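Local coordinates for protein rubber oxygenase (Streptomyces sp., PDB 5O1L) that cleaves the carbon-carbon double bonds of poly(cis-1,4-isoprene) in natural and synthetic rubber with molecular oxygen, using one non-covalently bound b-type heme, at residues 110-116 / 258-262; 118-123 / 252-257; 139-143 / 303-308; 322-328 / 342-348. All coordinates share one frame; numbering follows the deposited sequence.

Contact 1 of 4, residues 110-116 / 258-262. With EDO (1,2-ethanediol), chain G.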
loop_
_atom_site.group_PDB
_atom_site.type_symbol
_atom_site.label_atom_id
_atom_site.label_comp_id
_atom_site.label_asym_id
_atom_site.label_seq_id
_atom_site.Cartn_x
_atom_site.Cartn_y
_atom_site.Cartn_z
ATOM N N TRP A 110 -20.249 -4.265 7.402
ATOM C CA TRP A 110 -20.072 -2.955 7.876
ATOM C C TRP A 110 -19.562 -1.991 6.823
ATOM O O TRP A 110 -19.369 -0.809 7.124
ATOM C CB TRP A 110 -19.102 -2.972 9.062
ATOM C CG TRP A 110 -17.867 -3.814 8.924
ATOM C CD1 TRP A 110 -17.652 -5.071 9.304
ATOM C CD2 TRP A 110 -16.618 -3.386 8.321
ATOM N NE1 TRP A 110 -16.381 -5.499 9.014
ATOM C CE2 TRP A 110 -15.743 -4.453 8.384
ATOM C CE3 TRP A 110 -16.179 -2.208 7.756
ATOM C CZ2 TRP A 110 -14.422 -4.358 7.946
ATOM C CZ3 TRP A 110 -14.836 -2.154 7.318
ATOM C CH2 TRP A 110 -14.029 -3.224 7.410
ATOM N N ALA A 111 -19.406 -2.441 5.593
ATOM C CA ALA A 111 -19.055 -1.492 4.515
ATOM C C ALA A 111 -20.167 -0.539 4.251
ATOM O O ALA A 111 -21.377 -0.939 4.192
ATOM C CB ALA A 111 -18.735 -2.241 3.269
ATOM N N ASP A 112 -19.853 0.742 4.118
ATOM C CA ASP A 112 -20.824 1.783 3.877
ATOM C C ASP A 112 -20.564 2.382 2.493
ATOM O O ASP A 112 -19.557 3.053 2.280
ATOM C CB ASP A 112 -20.674 2.788 4.961
ATOM C CG ASP A 112 -21.683 3.896 4.902
ATOM O OD1 ASP A 112 -21.732 4.681 3.942
ATOM O OD2 ASP A 112 -22.488 4.004 5.876
ATOM N N LYS A 113 -21.472 2.136 1.570
ATOM C CA LYS A 113 -21.289 2.520 0.168
ATOM C C LYS A 113 -21.108 4.009 0.063
ATOM O O LYS A 113 -20.212 4.463 -0.731
ATOM C CB LYS A 113 -22.530 2.123 -0.653
ATOM C CG LYS A 113 -22.578 2.704 -2.093
ATOM C CD LYS A 113 -23.874 2.461 -2.903
ATOM C CE LYS A 113 -23.645 2.709 -4.411
ATOM N NZ LYS A 113 -22.789 3.885 -4.725
ATOM N N ALA A 114 -21.897 4.821 0.777
ATOM C CA ALA A 114 -21.796 6.264 0.678
ATOM C C ALA A 114 -20.397 6.743 1.109
ATOM O O ALA A 114 -19.804 7.632 0.484
ATOM C CB ALA A 114 -22.841 6.951 1.455
ATOM N N ALA A 115 -19.878 6.151 2.176
ATOM C CA ALA A 115 -18.574 6.560 2.645
ATOM C C ALA A 115 -17.496 6.132 1.691
ATOM O O ALA A 115 -16.514 6.832 1.482
ATOM C CB ALA A 115 -18.282 5.987 4.017
ATOM N N LEU A 116 -17.617 4.932 1.167
ATOM C CA LEU A 116 -16.665 4.498 0.171
ATOM C C LEU A 116 -16.626 5.454 -1.027
ATOM O O LEU A 116 -15.570 5.754 -1.532
ATOM C CB LEU A 116 -16.912 3.060 -0.257
ATOM C CG LEU A 116 -16.658 1.993 0.793
ATOM C CD1 LEU A 116 -17.195 0.653 0.246
ATOM C CD2 LEU A 116 -15.272 1.939 1.274
ATOM N N LEU A 258 -10.430 6.779 5.827
ATOM C CA LEU A 258 -10.202 5.666 6.716
ATOM C C LEU A 258 -11.072 4.467 6.361
ATOM O O LEU A 258 -10.588 3.341 6.312
ATOM C CB LEU A 258 -10.471 6.072 8.161
ATOM C CG LEU A 258 -10.335 4.952 9.205
ATOM C CD1 LEU A 258 -8.947 4.370 9.268
ATOM C CD2 LEU A 258 -10.687 5.570 10.553
ATOM N N HIS A 259 -12.325 4.718 6.097
ATOM C CA HIS A 259 -13.275 3.640 5.753
ATOM C C HIS A 259 -12.846 2.889 4.529
ATOM O O HIS A 259 -12.898 1.653 4.498
ATOM C CB HIS A 259 -14.681 4.180 5.655
ATOM C CG HIS A 259 -15.732 3.127 5.603
ATOM N ND1 HIS A 259 -15.949 2.284 6.678
ATOM C CD2 HIS A 259 -16.581 2.732 4.643
ATOM C CE1 HIS A 259 -16.918 1.413 6.336
ATOM N NE2 HIS A 259 -17.338 1.689 5.151
ATOM N N VAL A 260 -12.434 3.603 3.490
ATOM C CA VAL A 260 -11.882 2.902 2.303
ATOM C C VAL A 260 -10.768 1.975 2.696
ATOM O O VAL A 260 -10.714 0.816 2.220
ATOM C CB VAL A 260 -11.433 3.916 1.251
ATOM C CG1 VAL A 260 -10.657 3.254 0.127
ATOM C CG2 VAL A 260 -12.543 4.735 0.690
ATOM N N TRP A 261 -9.828 2.414 3.493
ATOM C CA TRP A 261 -8.700 1.611 3.936
ATOM C C TRP A 261 -9.091 0.501 4.862
ATOM O O TRP A 261 -8.511 -0.583 4.833
ATOM C CB TRP A 261 -7.544 2.492 4.436
ATOM C CG TRP A 261 -6.833 3.123 3.320
ATOM C CD1 TRP A 261 -7.065 4.294 2.681
ATOM C CD2 TRP A 261 -5.761 2.465 2.590
ATOM N NE1 TRP A 261 -6.191 4.409 1.600
ATOM C CE2 TRP A 261 -5.367 3.337 1.573
ATOM C CE3 TRP A 261 -5.120 1.278 2.748
ATOM C CZ2 TRP A 261 -4.330 3.016 0.679
ATOM C CZ3 TRP A 261 -4.072 0.968 1.923
ATOM C CH2 TRP A 261 -3.726 1.828 0.864
ATOM N N GLN A 262 -10.117 0.667 5.680
ATOM C CA GLN A 262 -10.594 -0.402 6.547
ATOM C C GLN A 262 -11.224 -1.523 5.696
ATOM O O GLN A 262 -10.896 -2.687 5.898
ATOM C CB GLN A 262 -11.623 0.136 7.553
ATOM C CG GLN A 262 -11.122 1.075 8.651
ATOM C CD GLN A 262 -12.240 1.770 9.354
ATOM O OE1 GLN A 262 -13.272 2.132 8.777
ATOM N NE2 GLN A 262 -12.009 1.947 10.660
HETATM C C1 EDO G . -24.863 3.830 3.407
HETATM O O1 EDO G . -24.305 3.702 2.089
HETATM C C2 EDO G . -24.922 5.298 3.835
HETATM O O2 EDO G . -25.148 5.400 5.239
#
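The backbone N of Asp112 donates to NE2 of His259 over 2.9 Å, with an angle of 153° at the hydrogen. The donor lies 15° from the imidazole plane, so the ring nitrogen is met at its edge. At that same edge Trp110 O comes to 3.4 Å from His259 CE1. CG of His259 stands anti to its backbone N (chi1 -168°), which carries the ring away from helix 251-267 to the turn ahead of helix 113-125. A weak bond from His259 ND1 to Gln262 OE1 links the other ring nitrogen to its own helix, while Gln262 NE2 donates to Pro276 O. In this essentially all-helical fold Asp112 is the N-cap of helix 113-125: its OD1 accepts from Ala115 N at 3.0 Å, so one residue both caps a helix start and, through its peptide N-H, joins that start to helix 251-267 of the catalytic domain. A 1,2-ethanediol molecule, probably from the crystallisation liquor, bonds to Asp112 OD2 and Ala114 N. Further in, Leu116 CD2 touches His259 CD2 at 3.7 Å and Val260 CG2 at 4.0 Å. The Trp110 indole brings its edge to helix 251-267, CH2 lying 3.5 Å from Gln262 O, while its NE1 bonds to Asp272.

Contact 2 of 4, residues 118-123 / 252-257; sequences RGAQFS and ADAEAY
Helices 118-123 and 252-257 approach to 8.0 Å between their local axes at a signed crossing angle of -107°. Gly119 and Tyr257 are closest, their CA atoms 4.5 Å apart. With no side chain at Gly119, the backbones come this close, and the Ala256 methyl packs 3.5 Å from Gly119 N. This steep helix-helix crossing at a glycine joins helix 113-125 to helix 251-267 of the helical fold. On the outer side of the crossing Arg118 extends from CG to NE, its CG anti to the backbone N, and NE donates to Asp253 OD1 at 2.9 Å in a salt bridge that is almost straight (178°). The oxygen lies in the guanidinium plane, yet the nitrogen comes from above the carboxylate plane, the two flat groups being turned 70° apart. Ala252 CB covers one guanidinium face, 3.4 Å from Arg118 CZ. On the inner side the Phe122 ring puts CD1 3.6 Å from Asp253 CB, and its CE2 edge meets Tyr257 CD1 obliquely at 4.0 Å. Tyr257 continues inward, its OH bonded to Tyr134. Two waters complete the polar side: one donates to both Arg118 O and Asp253 OD1, the other accepts from Arg118 NH2 and donates to Asp253 OD2. Both carboxylate oxygens are thus engaged, and the arginine and water donors would probably favour the ionised form of Asp253.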
loop_
_atom_site.group_PDB
_atom_site.type_symbol
_atom_site.label_atom_id
_atom_site.label_comp_id
_atom_site.label_asym_id
_atom_site.label_seq_id
_atom_site.Cartn_x
_atom_site.Cartn_y
_atom_site.Cartn_z
ATOM N N ARG A 118 -17.480 8.615 -0.987
ATOM C CA ARG A 118 -16.904 9.861 -0.550
ATOM C C ARG A 118 -15.398 9.797 -0.468
ATOM O O ARG A 118 -14.696 10.734 -0.806
ATOM C CB ARG A 118 -17.533 10.293 0.771
ATOM C CG ARG A 118 -16.998 11.587 1.254
ATOM C CD ARG A 118 -17.702 12.082 2.541
ATOM N NE ARG A 118 -17.372 13.455 2.661
ATOM C CZ ARG A 118 -18.168 14.428 3.087
ATOM N NH1 ARG A 118 -19.382 14.151 3.538
ATOM N NH2 ARG A 118 -17.694 15.663 3.126
ATOM N N GLY A 119 -14.888 8.671 0.030
ATOM C CA GLY A 119 -13.455 8.502 0.092
ATOM C C GLY A 119 -12.771 8.436 -1.228
ATOM O O GLY A 119 -11.659 8.955 -1.378
ATOM N N ALA A 120 -13.460 7.813 -2.190
ATOM C CA ALA A 120 -12.932 7.774 -3.569
ATOM C C ALA A 120 -12.927 9.183 -4.168
ATOM O O ALA A 120 -11.940 9.582 -4.792
ATOM C CB ALA A 120 -13.811 6.862 -4.411
ATOM N N GLN A 121 -14.004 9.927 -3.933
ATOM C CA GLN A 121 -14.040 11.320 -4.414
ATOM C C GLN A 121 -12.965 12.183 -3.779
ATOM O O GLN A 121 -12.296 12.976 -4.453
ATOM C CB GLN A 121 -15.394 11.942 -4.232
ATOM C CG GLN A 121 -16.445 11.375 -5.140
ATOM C CD GLN A 121 -16.267 11.717 -6.644
ATOM O OE1 GLN A 121 -15.566 12.662 -7.059
ATOM N NE2 GLN A 121 -16.895 10.924 -7.458
ATOM N N PHE A 122 -12.730 12.001 -2.488
ATOM C CA PHE A 122 -11.694 12.753 -1.810
ATOM C C PHE A 122 -10.331 12.462 -2.394
ATOM O O PHE A 122 -9.513 13.362 -2.626
ATOM C CB PHE A 122 -11.716 12.337 -0.294
ATOM C CG PHE A 122 -10.564 12.794 0.516
ATOM C CD1 PHE A 122 -10.373 14.141 0.836
ATOM C CD2 PHE A 122 -9.579 11.880 0.869
ATOM C CE1 PHE A 122 -9.307 14.496 1.606
ATOM C CE2 PHE A 122 -8.464 12.287 1.602
ATOM C CZ PHE A 122 -8.350 13.618 1.989
ATOM N N SER A 123 -10.036 11.193 -2.625
ATOM C CA SER A 123 -8.765 10.750 -3.180
ATOM C C SER A 123 -8.514 11.380 -4.538
ATOM O O SER A 123 -7.395 11.761 -4.852
ATOM C CB SER A 123 -8.731 9.226 -3.212
ATOM O OG SER A 123 -8.593 8.681 -1.896
ATOM N N ALA A 252 -15.354 14.658 7.754
ATOM C CA ALA A 252 -16.112 13.668 7.041
ATOM C C ALA A 252 -15.227 12.970 5.961
ATOM O O ALA A 252 -15.290 11.742 5.802
ATOM C CB ALA A 252 -17.314 14.271 6.360
ATOM N N ASP A 253 -14.405 13.758 5.281
ATOM C CA ASP A 253 -13.521 13.151 4.278
ATOM C C ASP A 253 -12.459 12.307 4.936
ATOM O O ASP A 253 -12.093 11.249 4.394
ATOM C CB ASP A 253 -12.831 14.225 3.448
ATOM C CG ASP A 253 -13.720 14.766 2.325
ATOM O OD1 ASP A 253 -14.706 14.135 1.912
ATOM O OD2 ASP A 253 -13.362 15.864 1.838
ATOM N N ALA A 254 -11.871 12.704 6.055
ATOM C CA ALA A 254 -10.932 11.898 6.784
ATOM C C ALA A 254 -11.543 10.578 7.169
ATOM O O ALA A 254 -10.891 9.532 7.091
ATOM C CB ALA A 254 -10.396 12.594 8.002
ATOM N N GLU A 255 -12.759 10.614 7.667
ATOM C CA GLU A 255 -13.442 9.372 8.064
ATOM C C GLU A 255 -13.731 8.482 6.871
ATOM O O GLU A 255 -13.643 7.258 6.975
ATOM C CB GLU A 255 -14.707 9.669 8.802
ATOM C CG GLU A 255 -14.422 10.254 10.151
ATOM C CD GLU A 255 -13.627 9.437 11.072
ATOM O OE1 GLU A 255 -13.974 8.210 11.180
ATOM O OE2 GLU A 255 -12.731 10.010 11.747
ATOM N N ALA A 256 -14.070 9.072 5.735
ATOM C CA ALA A 256 -14.359 8.281 4.543
ATOM C C ALA A 256 -13.105 7.648 3.996
ATOM O O ALA A 256 -13.127 6.483 3.575
ATOM C CB ALA A 256 -14.986 9.174 3.504
ATOM N N TYR A 257 -11.997 8.383 4.012
ATOM C CA TYR A 257 -10.705 7.822 3.620
ATOM C C TYR A 257 -10.314 6.654 4.518
ATOM O O TYR A 257 -9.894 5.572 4.033
ATOM C CB TYR A 257 -9.612 8.919 3.613
ATOM C CG TYR A 257 -8.238 8.479 3.213
ATOM C CD1 TYR A 257 -7.917 8.379 1.913
ATOM C CD2 TYR A 257 -7.278 8.156 4.124
ATOM C CE1 TYR A 257 -6.635 8.001 1.543
ATOM C CE2 TYR A 257 -5.998 7.784 3.769
ATOM C CZ TYR A 257 -5.707 7.685 2.463
ATOM O OH TYR A 257 -4.415 7.240 2.088
HETATM O O HOH W 1 -15.163 13.596 -0.806
HETATM O O HOH W 2 -15.807 17.145 1.404
#

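Contact 3 of 4, residues 139-143 / 303-308; sequences GLMST and LTEVLL
Two threonine hydroxyls meet where the segments come nearest: Thr143 OG1 and Thr304 OG1 are 2.8 Å apart, the side chains crossing at about a right angle. Beside them Thr143 CG2 rests 4.0 Å from Leu303 CB. The apolar part centres on Leu140, whose CD2 branch reaches Thr304 CG2 and Leu307 CD2, both at 4.0 Å, and Leu308 CD2 a little farther off. Leu307 CD2 also lies 3.7 Å from Gly139 C, at a glycine with no side chain of its own. The next shell fixes the hydroxyls. Thr143 OG1, lying between its backbone N and carbonyl carbon (chi1 72°), donates to Leu140 O at 2.7 Å in the carbonyl plane; Thr143 N bonds to the same oxygen, so two donors of one residue grip it. Thr304 OG1 is bonded to Gly300 O, one turn earlier in its helix. Farther out, Ile339 touches both threonines, while Ser327 and Leu331 of helix 320-331 pack on Leu140. This is a buried helix-to-helix contact of the all-helical catalytic domain, in which, among leucine side chains, one threonine hydroxyl bonds to a carbonyl three residues back and the other to a carbonyl of its own helix.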
loop_
_atom_site.group_PDB
_atom_site.type_symbol
_atom_site.label_atom_id
_atom_site.label_comp_id
_atom_site.label_asym_id
_atom_site.label_seq_id
_atom_site.Cartn_x
_atom_site.Cartn_y
_atom_site.Cartn_z
ATOM N N GLY A 139 6.141 4.393 -1.145
ATOM C CA GLY A 139 6.983 3.506 -1.966
ATOM C C GLY A 139 8.435 3.478 -1.518
ATOM O O GLY A 139 9.013 2.423 -1.345
ATOM N N LEU A 140 9.037 4.631 -1.250
ATOM C CA LEU A 140 10.379 4.674 -0.695
ATOM C C LEU A 140 10.422 4.191 0.743
ATOM O O LEU A 140 11.350 3.471 1.133
ATOM C CB LEU A 140 10.995 6.077 -0.799
ATOM C CG LEU A 140 11.491 6.398 -2.199
ATOM C CD1 LEU A 140 11.734 7.880 -2.489
ATOM C CD2 LEU A 140 12.748 5.589 -2.502
ATOM N N MET A 141 9.416 4.525 1.571
ATOM C CA MET A 141 9.421 4.022 2.912
ATOM C C MET A 141 9.440 2.520 2.935
ATOM O O MET A 141 10.018 1.960 3.884
ATOM C CB MET A 141 8.176 4.519 3.687
ATOM C CG MET A 141 8.366 4.372 5.164
ATOM S SD MET A 141 6.888 4.511 6.139
ATOM C CE MET A 141 6.009 5.862 5.386
ATOM N N SER A 142 8.795 1.860 1.979
ATOM C CA SER A 142 8.726 0.402 1.941
ATOM C C SER A 142 10.124 -0.237 1.894
ATOM O O SER A 142 10.321 -1.322 2.465
ATOM C CB SER A 142 7.909 -0.060 0.793
ATOM O OG SER A 142 8.677 -0.070 -0.413
ATOM N N THR A 143 11.081 0.497 1.364
ATOM C CA THR A 143 12.489 -0.014 1.293
ATOM C C THR A 143 13.188 0.054 2.620
ATOM O O THR A 143 14.276 -0.556 2.790
ATOM C CB THR A 143 13.300 0.699 0.176
ATOM O OG1 THR A 143 13.594 2.068 0.552
ATOM C CG2 THR A 143 12.585 0.668 -1.127
ATOM N N LEU A 303 16.550 -2.261 -3.558
ATOM C CA LEU A 303 15.271 -1.793 -4.067
ATOM C C LEU A 303 15.151 -0.266 -4.183
ATOM O O LEU A 303 14.547 0.208 -5.122
ATOM C CB LEU A 303 14.146 -2.335 -3.180
ATOM C CG LEU A 303 14.001 -3.851 -3.138
ATOM C CD1 LEU A 303 12.966 -4.361 -2.124
ATOM C CD2 LEU A 303 13.689 -4.404 -4.472
ATOM N N THR A 304 15.691 0.465 -3.223
ATOM C CA THR A 304 15.692 1.926 -3.294
ATOM C C THR A 304 16.344 2.385 -4.614
ATOM O O THR A 304 15.855 3.275 -5.297
ATOM C CB THR A 304 16.462 2.521 -2.123
ATOM O OG1 THR A 304 15.972 1.988 -0.883
ATOM C CG2 THR A 304 16.345 4.003 -2.108
ATOM N N GLU A 305 17.483 1.789 -4.951
ATOM C CA GLU A 305 18.207 2.232 -6.146
ATOM C C GLU A 305 17.416 1.911 -7.383
ATOM O O GLU A 305 17.287 2.756 -8.278
ATOM C CB GLU A 305 19.598 1.585 -6.215
ATOM C CG GLU A 305 20.191 1.504 -7.616
ATOM C CD GLU A 305 21.659 1.046 -7.628
ATOM O OE1 GLU A 305 22.155 0.523 -6.572
ATOM O OE2 GLU A 305 22.322 1.230 -8.707
ATOM N N VAL A 306 16.766 0.747 -7.400
ATOM C CA VAL A 306 15.899 0.409 -8.526
ATOM C C VAL A 306 14.730 1.398 -8.619
ATOM O O VAL A 306 14.448 1.902 -9.686
ATOM C CB VAL A 306 15.364 -1.033 -8.475
ATOM C CG1 VAL A 306 14.406 -1.255 -9.617
ATOM C CG2 VAL A 306 16.512 -2.035 -8.624
ATOM N N LEU A 307 14.041 1.664 -7.503
ATOM C CA LEU A 307 12.915 2.578 -7.572
ATOM C C LEU A 307 13.359 3.994 -7.984
ATOM O O LEU A 307 12.686 4.637 -8.785
ATOM C CB LEU A 307 12.218 2.647 -6.223
ATOM C CG LEU A 307 10.958 3.512 -6.112
ATOM C CD1 LEU A 307 9.947 3.106 -7.169
ATOM C CD2 LEU A 307 10.363 3.346 -4.713
ATOM N N LEU A 308 14.455 4.492 -7.425
ATOM C CA LEU A 308 14.895 5.849 -7.781
ATOM C C LEU A 308 15.194 5.963 -9.272
ATOM O O LEU A 308 14.862 6.962 -9.900
ATOM C CB LEU A 308 16.081 6.272 -6.949
ATOM C CG LEU A 308 15.826 6.583 -5.514
ATOM C CD1 LEU A 308 17.135 6.747 -4.776
ATOM C CD2 LEU A 308 14.921 7.807 -5.345
#

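Contact 4 of 4, residues 322-328 / 342-348; sequences LIGAFSR and AKQPVLE
A bend at chi3 (65°) turns the end of Arg328 across toward Glu348, whose chain runs extended beyond CG (chi2 171°), and the two meet in a salt bridge. Arg328 NE donates to Glu348 OE1 at 3.2 Å, with a weak second bond to OE2; the guanidinium and carboxylate planes stand 62° apart, so this is not the flat, two-nitrogen pairing. A water accepts from Arg328 NH2 and donates to Glu348 OE2. OE1 has a further donor, Gln344 N at 2.8 Å, which approaches nearly along the C-O axis. Gln344 is the N-cap residue of helix 345-362, and Glu348, four residues after the cap, turns its carboxylate back to the cap's own N-H. Arg328 thus ties helix 320-331 to the start of helix 345-362 through the carboxylate that also accepts from Gln344 N. Lys343 CG lies over one guanidinium face, 4.1 Å from Arg328 CZ; the two cationic side chains share Asp337, which forms salt bridges with both. Beside the salt bridge Ala325 CB packs against Leu347 CB at 3.6 Å and Gln344 CB at 3.7 Å. Leu322 CD2 extends the apolar side to Leu347 CD2, 4.2 Å away, with Val374 of helix 373-393 touching both leucines.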
loop_
_atom_site.group_PDB
_atom_site.type_symbol
_atom_site.label_atom_id
_atom_site.label_comp_id
_atom_site.label_asym_id
_atom_site.label_seq_id
_atom_site.Cartn_x
_atom_site.Cartn_y
_atom_site.Cartn_z
ATOM N N LEU A 322 15.442 16.422 -7.478
ATOM C CA LEU A 322 14.035 16.743 -7.073
ATOM C C LEU A 322 13.434 15.576 -6.328
ATOM O O LEU A 322 12.716 15.745 -5.289
ATOM C CB LEU A 322 13.135 17.073 -8.286
ATOM C CG LEU A 322 13.416 18.430 -8.909
ATOM C CD1 LEU A 322 12.411 18.589 -10.070
ATOM C CD2 LEU A 322 13.259 19.526 -7.893
ATOM N N ILE A 323 13.666 14.359 -6.785
ATOM C CA ILE A 323 13.106 13.201 -6.105
ATOM C C ILE A 323 13.673 13.093 -4.724
ATOM O O ILE A 323 12.947 12.899 -3.747
ATOM C CB ILE A 323 13.474 11.862 -6.832
ATOM C CG1 ILE A 323 12.798 11.800 -8.168
ATOM C CG2 ILE A 323 13.121 10.633 -5.963
ATOM C CD1 ILE A 323 13.464 10.826 -9.138
ATOM N N GLY A 324 14.974 13.278 -4.579
ATOM C CA GLY A 324 15.609 13.185 -3.335
ATOM C C GLY A 324 15.130 14.228 -2.365
ATOM O O GLY A 324 14.882 13.927 -1.200
ATOM N N ALA A 325 15.068 15.464 -2.835
ATOM C CA ALA A 325 14.712 16.545 -1.968
ATOM C C ALA A 325 13.261 16.412 -1.516
ATOM O O ALA A 325 13.004 16.584 -0.374
ATOM C CB ALA A 325 14.947 17.885 -2.663
ATOM N N PHE A 326 12.369 16.154 -2.450
ATOM C CA PHE A 326 10.965 16.028 -2.089
ATOM C C PHE A 326 10.720 14.798 -1.223
ATOM O O PHE A 326 9.923 14.851 -0.263
ATOM C CB PHE A 326 10.068 16.032 -3.325
ATOM C CG PHE A 326 8.605 16.184 -2.968
ATOM C CD1 PHE A 326 8.165 17.406 -2.533
ATOM C CD2 PHE A 326 7.772 15.133 -3.036
ATOM C CE1 PHE A 326 6.860 17.609 -2.192
ATOM C CE2 PHE A 326 6.421 15.313 -2.598
ATOM C CZ PHE A 326 6.052 16.500 -2.177
ATOM N N SER A 327 11.446 13.712 -1.493
ATOM C CA SER A 327 11.245 12.514 -0.679
ATOM C C SER A 327 11.806 12.697 0.754
ATOM O O SER A 327 11.246 12.228 1.746
ATOM C CB SER A 327 11.870 11.332 -1.339
ATOM O OG SER A 327 11.256 11.129 -2.587
ATOM N N ARG A 328 12.913 13.397 0.927
ATOM C CA ARG A 328 13.436 13.696 2.208
ATOM C C ARG A 328 12.522 14.618 2.948
ATOM O O ARG A 328 12.321 14.460 4.148
ATOM C CB ARG A 328 14.857 14.325 2.107
ATOM C CG ARG A 328 15.878 13.288 1.725
ATOM C CD ARG A 328 17.273 13.879 1.573
ATOM N NE ARG A 328 17.695 14.346 2.836
ATOM C CZ ARG A 328 18.201 13.596 3.829
ATOM N NH1 ARG A 328 18.572 12.365 3.649
ATOM N NH2 ARG A 328 18.377 14.154 5.010
ATOM N N ALA A 342 20.349 11.035 -0.866
ATOM C CA ALA A 342 21.370 12.077 -0.812
ATOM C C ALA A 342 20.769 13.425 -0.337
ATOM O O ALA A 342 19.635 13.794 -0.744
ATOM C CB ALA A 342 22.028 12.244 -2.160
ATOM N N LYS A 343 21.568 14.154 0.428
ATOM C CA LYS A 343 21.158 15.454 0.940
ATOM C C LYS A 343 21.059 16.513 -0.154
ATOM O O LYS A 343 21.906 16.616 -1.036
ATOM C CB LYS A 343 22.118 15.910 2.008
ATOM C CG LYS A 343 21.934 15.093 3.302
ATOM C CD LYS A 343 22.537 15.772 4.503
ATOM C CE LYS A 343 22.066 15.003 5.740
ATOM N NZ LYS A 343 22.442 13.561 5.664
ATOM N N GLN A 344 19.953 17.271 -0.121
ATOM C CA GLN A 344 19.703 18.377 -1.030
ATOM C C GLN A 344 19.263 19.578 -0.182
ATOM O O GLN A 344 18.130 20.048 -0.338
ATOM C CB GLN A 344 18.561 18.004 -2.003
ATOM C CG GLN A 344 18.895 16.910 -2.996
ATOM C CD GLN A 344 20.049 17.168 -4.004
ATOM O OE1 GLN A 344 20.491 16.199 -4.585
ATOM N NE2 GLN A 344 20.435 18.420 -4.296
ATOM N N PRO A 345 20.164 20.160 0.618
ATOM C CA PRO A 345 19.736 21.195 1.566
ATOM C C PRO A 345 19.155 22.426 0.958
ATOM O O PRO A 345 18.132 22.912 1.507
ATOM C CB PRO A 345 20.979 21.545 2.376
ATOM C CG PRO A 345 22.108 20.937 1.668
ATOM C CD PRO A 345 21.575 19.778 0.828
ATOM N N VAL A 346 19.622 22.891 -0.151
ATOM C CA VAL A 346 19.011 24.080 -0.778
ATOM C C VAL A 346 17.587 23.775 -1.248
ATOM O O VAL A 346 16.646 24.482 -0.827
ATOM C CB VAL A 346 19.836 24.614 -1.933
ATOM C CG1 VAL A 346 19.059 25.599 -2.859
ATOM C CG2 VAL A 346 21.092 25.268 -1.376
ATOM N N LEU A 347 17.372 22.695 -2.018
ATOM C CA LEU A 347 16.055 22.396 -2.449
ATOM C C LEU A 347 15.179 21.991 -1.301
ATOM O O LEU A 347 14.015 22.367 -1.297
ATOM C CB LEU A 347 16.078 21.240 -3.447
ATOM C CG LEU A 347 16.530 21.596 -4.873
ATOM C CD1 LEU A 347 16.850 20.299 -5.644
ATOM C CD2 LEU A 347 15.431 22.379 -5.628
ATOM N N GLU A 348 15.680 21.285 -0.326
ATOM C CA GLU A 348 14.822 20.920 0.818
ATOM C C GLU A 348 14.330 22.141 1.600
ATOM O O GLU A 348 13.177 22.184 2.043
ATOM C CB GLU A 348 15.558 20.003 1.749
ATOM C CG GLU A 348 15.762 18.565 1.252
ATOM C CD GLU A 348 16.713 17.735 2.152
ATOM O OE1 GLU A 348 17.890 17.381 1.799
ATOM O OE2 GLU A 348 16.288 17.326 3.291
HETATM O O HOH W 3 17.113 16.639 5.582
#

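Overall arrangement
Following the chain from the N terminus, the first segments to take part are the turn before helix 113-125 and that helix, and both later pair with helix 251-267. Contact 1 closes the longer loop and contact 2 lies within it; the two touch through Ala115 O and Ala256 CB. Helix 127-142 follows directly and opens contact 3, which closes on helix 298-313 beyond helix 251-267, so its loop crosses those of contacts 1 and 2. The centres of contacts 2 and 3 are about 28 Å apart, on opposite sides of the chain's centre. Contact 4 comes afterwards in series, a short closure between helices 320-331 and 345-362, and touches contact 3 through Leu308 CD2 and Ile323 CG2.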